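PDB 3K5I: phosphoribosyl-aminoimidazole carboxylase from Aspergillus clavatus, which probably catalyses the ATP-dependent conversion of 5-aminoimidazole ribonucleotide and bicarbonate to N5-carboxyaminoimidazole ribonucleotide in purine biosynthesis, as an ATP-grasp enzyme. Local coordinates for residues E301-S306 with L325-P330; E220-P225 with I320-L325. All blocks are in the same frame, centred on the assembly; numbering follows the deposited sequence.

Contact 1: E301-S306 with L325-P330; sequences EGCALS and LEIRQP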
ATOM      1  N   GLU A 301       6.686  -0.007  -3.928  1.00 16.84           N
ATOM      2  CA  GLU A 301       7.034  -1.405  -3.708  1.00  8.94           C
ATOM      3  C   GLU A 301       8.543  -1.551  -3.731  1.00 10.70           C
ATOM      4  O   GLU A 301       9.101  -2.595  -3.320  1.00 14.01           O
ATOM      5  CB  GLU A 301       6.520  -2.234  -4.873  1.00  9.31           C
ATOM      6  CG  GLU A 301       4.987  -2.238  -4.949  1.00  8.35           C
ATOM      7  CD  GLU A 301       4.408  -1.003  -5.640  1.00  3.84           C
ATOM      8  OE1 GLU A 301       5.164  -0.177  -6.193  1.00 12.34           O
ATOM      9  OE2 GLU A 301       3.151  -0.888  -5.580  1.00 22.76           O
ATOM     10  N   GLY A 302       9.188  -0.503  -4.221  1.00 12.63           N
ATOM     11  CA  GLY A 302      10.627  -0.569  -4.358  1.00  9.32           C
ATOM     12  C   GLY A 302      11.550  -0.309  -3.204  1.00 23.09           C
ATOM     13  O   GLY A 302      12.722  -0.683  -3.292  1.00 15.22           O
ATOM     14  N   CYS A 303      11.046   0.370  -2.179  1.00 22.69           N
ATOM     15  CA  CYS A 303      11.850   0.713  -1.017  1.00 17.11           C
ATOM     16  C   CYS A 303      11.019   0.639   0.244  1.00 22.56           C
ATOM     17  O   CYS A 303       9.802   0.629   0.126  1.00 16.62           O
ATOM     18  CB  CYS A 303      12.257   2.173  -1.075  1.00 11.97           C
ATOM     19  SG  CYS A 303      12.837   2.884  -2.648  1.00 13.90           S
ATOM     20  N   ALA A 304      11.654   0.643   1.426  1.00 13.95           N
ATOM     21  CA  ALA A 304      10.924   0.603   2.696  1.00 24.08           C
ATOM     22  C   ALA A 304      10.111   1.842   2.923  1.00 37.10           C
ATOM     23  O   ALA A 304       9.051   1.608   3.492  1.00 26.57           O
ATOM     24  CB  ALA A 304      11.775   0.327   3.971  1.00 17.78           C
ATOM     25  N   LEU A 305      10.583   3.048   2.536  1.00 15.38           N
ATOM     26  CA  LEU A 305       9.856   4.313   2.750  1.00 20.89           C
ATOM     27  C   LEU A 305       9.621   4.825   1.371  1.00 29.76           C
ATOM     28  O   LEU A 305      10.578   5.100   0.669  1.00 14.15           O
ATOM     29  CB  LEU A 305      10.613   5.394   3.557  1.00  6.49           C
ATOM     30  CG  LEU A 305      10.695   5.005   5.020  1.00 37.58           C
ATOM     31  CD1 LEU A 305      11.601   6.063   5.615  1.00 13.71           C
ATOM     32  CD2 LEU A 305       9.293   4.887   5.681  1.00 21.47           C
ATOM     33  N   SER A 306       8.365   4.953   0.984  1.00 12.66           N
ATOM     34  CA  SER A 306       8.121   5.445  -0.359  1.00  8.65           C
ATOM     35  C   SER A 306       8.255   6.945  -0.317  1.00 16.11           C
ATOM     36  O   SER A 306       8.336   7.548   0.759  1.00 17.47           O
ATOM     37  CB  SER A 306       6.649   5.137  -0.705  1.00 10.77           C
ATOM     38  OG  SER A 306       5.946   6.183  -0.151  1.00 13.03           O
ATOM     39  N   LEU A 325      15.415   4.301   1.927  1.00 16.26           N
ATOM     40  CA  LEU A 325      15.259   4.885   0.593  1.00 17.63           C
ATOM     41  C   LEU A 325      16.147   4.123  -0.372  1.00 13.99           C
ATOM     42  O   LEU A 325      16.348   4.506  -1.508  1.00 33.73           O
ATOM     43  CB  LEU A 325      15.725   6.331   0.625  1.00 26.50           C
ATOM     44  CG  LEU A 325      15.197   6.892   1.958  1.00 23.23           C
ATOM     45  CD1 LEU A 325      15.702   8.302   2.252  1.00 39.46           C
ATOM     46  CD2 LEU A 325      13.732   7.032   1.801  1.00 22.31           C
ATOM     47  N   GLU A 326      16.674   3.004   0.108  1.00 21.65           N
ATOM     48  CA  GLU A 326      17.543   2.179  -0.743  1.00  7.24           C
ATOM     49  C   GLU A 326      16.532   1.300  -1.455  1.00  8.71           C
ATOM     50  O   GLU A 326      15.531   0.912  -0.837  1.00 14.34           O
ATOM     51  CB  GLU A 326      18.388   1.248   0.161  1.00 12.09           C
ATOM     52  CG  GLU A 326      19.810   1.718   0.411  1.00 31.09           C
ATOM     53  CD  GLU A 326      20.508   1.097   1.627  1.00 30.90           C
ATOM     54  OE1 GLU A 326      20.283  -0.103   1.942  1.00 22.46           O
ATOM     55  OE2 GLU A 326      21.308   1.825   2.259  1.00 29.21           O
ATOM     56  N   ILE A 327      16.851   0.941  -2.691  1.00 19.01           N
ATOM     57  CA  ILE A 327      15.984   0.071  -3.489  1.00 11.05           C
ATOM     58  C   ILE A 327      16.108  -1.378  -3.074  1.00 28.32           C
ATOM     59  O   ILE A 327      17.197  -1.956  -3.075  1.00  8.25           O
ATOM     60  CB  ILE A 327      16.357   0.262  -4.944  1.00 47.56           C
ATOM     61  CG1 ILE A 327      15.815   1.615  -5.343  1.00  2.65           C
ATOM     62  CG2 ILE A 327      16.025  -0.930  -5.851  1.00 30.18           C
ATOM     63  CD1 ILE A 327      16.161   2.012  -6.833  1.00 24.63           C
ATOM     64  N   ARG A 328      14.996  -1.976  -2.696  1.00 15.85           N
ATOM     65  CA  ARG A 328      14.981  -3.394  -2.261  1.00 11.02           C
ATOM     66  C   ARG A 328      15.267  -4.388  -3.392  1.00 99.75           C
ATOM     67  O   ARG A 328      15.968  -5.345  -3.143  1.00 13.38           O
ATOM     68  CB  ARG A 328      13.550  -3.741  -1.753  1.00 10.50           C
ATOM     69  CG  ARG A 328      12.998  -2.639  -0.797  1.00 22.74           C
ATOM     70  CD  ARG A 328      11.677  -2.928  -0.036  1.00 28.26           C
ATOM     71  NE  ARG A 328      11.562  -4.361   0.090  1.00 33.08           N
ATOM     72  CZ  ARG A 328      10.458  -5.053   0.311  1.00 63.99           C
ATOM     73  NH1 ARG A 328       9.320  -4.395   0.422  1.00 26.73           N
ATOM     74  NH2 ARG A 328      10.539  -6.387   0.409  1.00 35.55           N
ATOM     75  N   GLN A 329      14.719  -4.226  -4.597  1.00 19.17           N
ATOM     76  CA  GLN A 329      14.969  -5.151  -5.709  1.00 37.58           C
ATOM     77  C   GLN A 329      14.668  -4.320  -6.935  1.00 42.92           C
ATOM     78  O   GLN A 329      14.025  -3.284  -6.813  1.00 18.57           O
ATOM     79  CB  GLN A 329      13.873  -6.194  -5.755  1.00  9.48           C
ATOM     80  CG  GLN A 329      14.057  -7.325  -4.792  1.00 15.53           C
ATOM     81  CD  GLN A 329      12.892  -8.240  -5.025  1.00 35.39           C
ATOM     82  OE1 GLN A 329      11.725  -7.840  -5.114  1.00 17.56           O
ATOM     83  NE2 GLN A 329      13.213  -9.479  -5.208  1.00 25.70           N
ATOM     84  N   PRO A 330      15.103  -4.788  -8.099  1.00 55.73           N
ATOM     85  CA  PRO A 330      14.828  -4.044  -9.343  1.00 40.09           C
ATOM     86  C   PRO A 330      13.339  -3.952  -9.700  1.00 19.78           C
ATOM     87  O   PRO A 330      12.537  -4.862  -9.401  1.00 21.79           O
ATOM     88  CB  PRO A 330      15.647  -4.770 -10.441  1.00 21.55           C
ATOM     89  CG  PRO A 330      16.759  -5.473  -9.642  1.00 21.92           C
ATOM     90  CD  PRO A 330      16.367  -5.553  -8.145  1.00 25.43           C
TER
HETATM   91  O   HOH W   1       8.698  -2.068  -0.006  1.00 31.98           O
HETATM   92  O   HOH W   2      14.490   0.250   1.460  1.00 19.66           O
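R328 lays the aliphatic part of its side chain along the backbone of G302 and C303, with its CG 3.5 Å from C303 CA and its CD 3.6 Å from C303 C. The contact sets the end of helix 299-302, in the ATP-grasp part of the chain, against the connection that leads into strand 331-337 near the dimer interface. R328 N donates a hydrogen bond to G302 O, 2.7 Å long and bent only modestly (160° at the hydrogen), and the CA-H of I327 makes a further contact with the same oxygen. The arginine then bends at chi3 (26°), which turns its guanidinium group back past the helix end toward the second subunit. There its NH1 is hydrogen-bonded to E301 O and its NE to Q329 OE1, both of the second subunit. Within the chain a water donates to C303 O, the carbonyl just past the helix; its approach to R328 NH1 is doubtful. A second water joins A304 N to E326 O, where the backbones do not bond directly. Apolar contacts add to these. C303 SG lies 4.2 Å from I327 CG1, and the CD2 branch of L325 comes up to the backbone side of L305, 3.9 Å from both L305 CB and L305 O.

Contact 2: E220-P225 with I320-L325; sequences EVLSYP and IPAQSL
L325 packs against the ring of Y224 and the side chain of L222, dividing its two methyls between them. L325 CG lies anti to the carbonyl carbon (chi1 -41°), which carries both methyls to the strand side. L325 CB sits over one face of the Y224 ring, 3.9 Å from the centroid and displaced toward the rim, a CH-pi contact. L325 CD2 reaches on to the phenol end, 3.3 Å from Y224 CZ, while L325 CD1 meets L222 CB at 4.0 Å. The L325 and Y224 side chains run nearly at right angles, and the tyrosine hydroxyl has its polar partner beyond this contact in L305 O. L222 CD1 in turn pushes against I320 CG2, 3.6 Å away, completing an apolar cluster. Toward the solvent the fit slackens: L222 CD2 and A322 CB approach no closer than 4.5 Å. The backbones here are linked through water, which donates to S223 O and, weakly, to L325 O; P225 CD lies 3.6 Å from L325 O. A 3-10 turn at 322-324 delivers L325 to the cluster. The arrangement is a loop packed on an antiparallel beta sheet, here at the start of strand 221-232 in the ATP-grasp domain.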
ATOM      1  N   GLU A 220      18.524  17.471   6.848  1.00 99.75           N
ATOM      2  CA  GLU A 220      19.288  16.596   5.980  1.00 30.22           C
ATOM      3  C   GLU A 220      18.874  16.643   4.537  1.00 60.84           C
ATOM      4  O   GLU A 220      17.774  17.085   4.224  1.00 46.18           O
ATOM      5  CB  GLU A 220      18.981  15.160   6.420  1.00 40.30           C
ATOM      6  CG  GLU A 220      20.175  14.243   6.449  1.00 31.53           C
ATOM      7  CD  GLU A 220      20.374  13.622   7.813  1.00 29.70           C
ATOM      8  OE1 GLU A 220      19.624  13.967   8.756  1.00 93.70           O
ATOM      9  OE2 GLU A 220      21.298  12.791   7.960  1.00 99.75           O
ATOM     10  N   VAL A 221      19.751  16.154   3.669  1.00 27.45           N
ATOM     11  CA  VAL A 221      19.389  16.088   2.261  1.00 41.11           C
ATOM     12  C   VAL A 221      19.612  14.627   1.908  1.00 28.06           C
ATOM     13  O   VAL A 221      20.726  14.106   1.957  1.00 30.68           O
ATOM     14  CB  VAL A 221      20.141  16.984   1.261  1.00 22.93           C
ATOM     15  CG1 VAL A 221      19.491  16.792  -0.113  1.00  7.83           C
ATOM     16  CG2 VAL A 221      19.976  18.466   1.599  1.00 15.77           C
ATOM     17  N   LEU A 222      18.492  13.993   1.590  1.00 27.49           N
ATOM     18  CA  LEU A 222      18.434  12.598   1.214  1.00 22.64           C
ATOM     19  C   LEU A 222      18.037  12.502  -0.277  1.00 15.57           C
ATOM     20  O   LEU A 222      17.792  13.519  -0.931  1.00 26.90           O
ATOM     21  CB  LEU A 222      17.429  11.884   2.138  1.00 20.38           C
ATOM     22  CG  LEU A 222      17.621  12.114   3.639  1.00 20.67           C
ATOM     23  CD1 LEU A 222      16.479  11.586   4.486  1.00 19.13           C
ATOM     24  CD2 LEU A 222      18.952  11.469   4.055  1.00 36.29           C
ATOM     25  N   SER A 223      18.015  11.281  -0.817  1.00 23.79           N
ATOM     26  CA  SER A 223      17.669  11.068  -2.233  1.00 17.32           C
ATOM     27  C   SER A 223      17.626   9.577  -2.565  1.00 32.25           C
ATOM     28  O   SER A 223      18.280   8.761  -1.914  1.00 26.43           O
ATOM     29  CB  SER A 223      18.719  11.700  -3.147  1.00 16.16           C
ATOM     30  OG  SER A 223      19.930  10.949  -3.052  1.00 19.89           O
ATOM     31  N   TYR A 224      16.851   9.247  -3.592  1.00 30.99           N
ATOM     32  CA  TYR A 224      16.700   7.871  -4.000  1.00 18.69           C
ATOM     33  C   TYR A 224      17.649   7.617  -5.148  1.00  7.59           C
ATOM     34  O   TYR A 224      18.250   8.581  -5.676  1.00 10.05           O
ATOM     35  CB  TYR A 224      15.242   7.584  -4.371  1.00 24.90           C
ATOM     36  CG  TYR A 224      14.243   7.585  -3.196  1.00  8.22           C
ATOM     37  CD1 TYR A 224      13.633   8.782  -2.788  1.00 24.80           C
ATOM     38  CD2 TYR A 224      13.832   6.401  -2.574  1.00  6.24           C
ATOM     39  CE1 TYR A 224      12.696   8.813  -1.775  1.00  8.31           C
ATOM     40  CE2 TYR A 224      12.870   6.424  -1.546  1.00 15.91           C
ATOM     41  CZ  TYR A 224      12.301   7.595  -1.133  1.00 13.84           C
ATOM     42  OH  TYR A 224      11.347   7.556  -0.102  1.00 17.66           O
ATOM     43  N   PRO A 225      17.799   6.364  -5.571  1.00 24.73           N
ATOM     44  CA  PRO A 225      18.722   6.141  -6.690  1.00 13.43           C
ATOM     45  C   PRO A 225      18.225   6.798  -7.990  1.00 17.77           C
ATOM     46  O   PRO A 225      17.042   7.152  -8.159  1.00 16.28           O
ATOM     47  CB  PRO A 225      18.696   4.624  -6.854  1.00 19.44           C
ATOM     48  CG  PRO A 225      18.495   4.117  -5.452  1.00  8.50           C
ATOM     49  CD  PRO A 225      17.441   5.100  -4.902  1.00 24.81           C
ATOM     50  N   ILE A 320      13.808  10.003   9.112  1.00 14.80           N
ATOM     51  CA  ILE A 320      13.794   9.250   7.879  1.00 20.28           C
ATOM     52  C   ILE A 320      15.097   8.436   7.758  1.00  6.98           C
ATOM     53  O   ILE A 320      16.065   8.905   7.124  1.00 17.90           O
ATOM     54  CB  ILE A 320      13.614  10.194   6.722  1.00 39.88           C
ATOM     55  CG1 ILE A 320      12.274  10.906   6.911  1.00 19.36           C
ATOM     56  CG2 ILE A 320      13.777   9.436   5.383  1.00  7.23           C
ATOM     57  CD1 ILE A 320      12.068  12.010   5.896  1.00 31.85           C
ATOM     58  N   PRO A 321      15.109   7.231   8.323  1.00 23.44           N
ATOM     59  CA  PRO A 321      16.309   6.377   8.199  1.00 34.32           C
ATOM     60  C   PRO A 321      16.726   6.312   6.713  1.00 13.60           C
ATOM     61  O   PRO A 321      15.946   6.043   5.829  1.00  8.78           O
ATOM     62  CB  PRO A 321      15.871   5.054   8.816  1.00 10.19           C
ATOM     63  CG  PRO A 321      14.599   5.427   9.737  1.00  6.57           C
ATOM     64  CD  PRO A 321      14.003   6.680   9.151  1.00 15.40           C
ATOM     65  N   ALA A 322      17.959   6.670   6.378  1.00 17.84           N
ATOM     66  CA  ALA A 322      18.405   6.735   4.986  1.00  7.01           C
ATOM     67  C   ALA A 322      18.349   5.340   4.316  1.00 72.92           C
ATOM     68  O   ALA A 322      18.139   5.096   3.132  1.00 17.20           O
ATOM     69  CB  ALA A 322      19.885   7.194   5.024  1.00 15.62           C
ATOM     70  N   GLN A 323      18.607   4.336   5.119  1.00 22.71           N
ATOM     71  CA  GLN A 323      18.577   2.954   4.660  1.00 23.02           C
ATOM     72  C   GLN A 323      17.236   2.651   3.960  1.00 16.87           C
ATOM     73  O   GLN A 323      17.188   1.840   3.028  1.00 32.22           O
ATOM     74  CB  GLN A 323      18.593   2.114   5.961  1.00 31.52           C
ATOM     75  CG  GLN A 323      19.464   0.858   5.956  1.00 99.75           C
ATOM     76  CD  GLN A 323      20.499   0.723   7.082  1.00 99.75           C
ATOM     77  OE1 GLN A 323      20.356   1.155   8.240  1.00 20.13           O
ATOM     78  NE2 GLN A 323      21.566   0.042   6.726  1.00 27.24           N
ATOM     79  N   SER A 324      16.157   3.275   4.438  1.00 10.79           N
ATOM     80  CA  SER A 324      14.810   3.065   3.909  1.00 18.08           C
ATOM     81  C   SER A 324      14.476   3.560   2.510  1.00 36.76           C
ATOM     82  O   SER A 324      13.372   3.295   1.982  1.00 28.35           O
ATOM     83  CB  SER A 324      13.816   3.661   4.899  1.00  9.99           C
ATOM     84  OG  SER A 324      13.853   3.019   6.168  1.00 17.10           O
ATOM     85  N   LEU A 325      15.415   4.301   1.927  1.00 16.26           N
ATOM     86  CA  LEU A 325      15.259   4.885   0.593  1.00 17.63           C
ATOM     87  C   LEU A 325      16.147   4.123  -0.372  1.00 13.99           C
ATOM     88  O   LEU A 325      16.348   4.506  -1.508  1.00 33.73           O
ATOM     89  CB  LEU A 325      15.725   6.331   0.625  1.00 26.50           C
ATOM     90  CG  LEU A 325      15.197   6.892   1.958  1.00 23.23           C
ATOM     91  CD1 LEU A 325      15.702   8.302   2.252  1.00 39.46           C
ATOM     92  CD2 LEU A 325      13.732   7.032   1.801  1.00 22.31           C
TER
HETATM   93  O   HOH W   3      18.796   6.077  -1.353  1.00 27.85           O

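How the contacts relate
From the N terminus, the chain first passes 220-225 at the start of strand 221-232, then reaches 301-306 at the end of helix 299-302. After helix 307-315 it returns as the connection 320-330, whose first half closes the long loop of contact 2 and whose second half closes the short loop of contact 1. The two loops therefore cross, and L325 belongs to both. A direct backbone bond joins them as well, L305 N pairing with S324 O. Together they tie the strand and the helix end to one connection, which also touches the second subunit before entering strand 331-337.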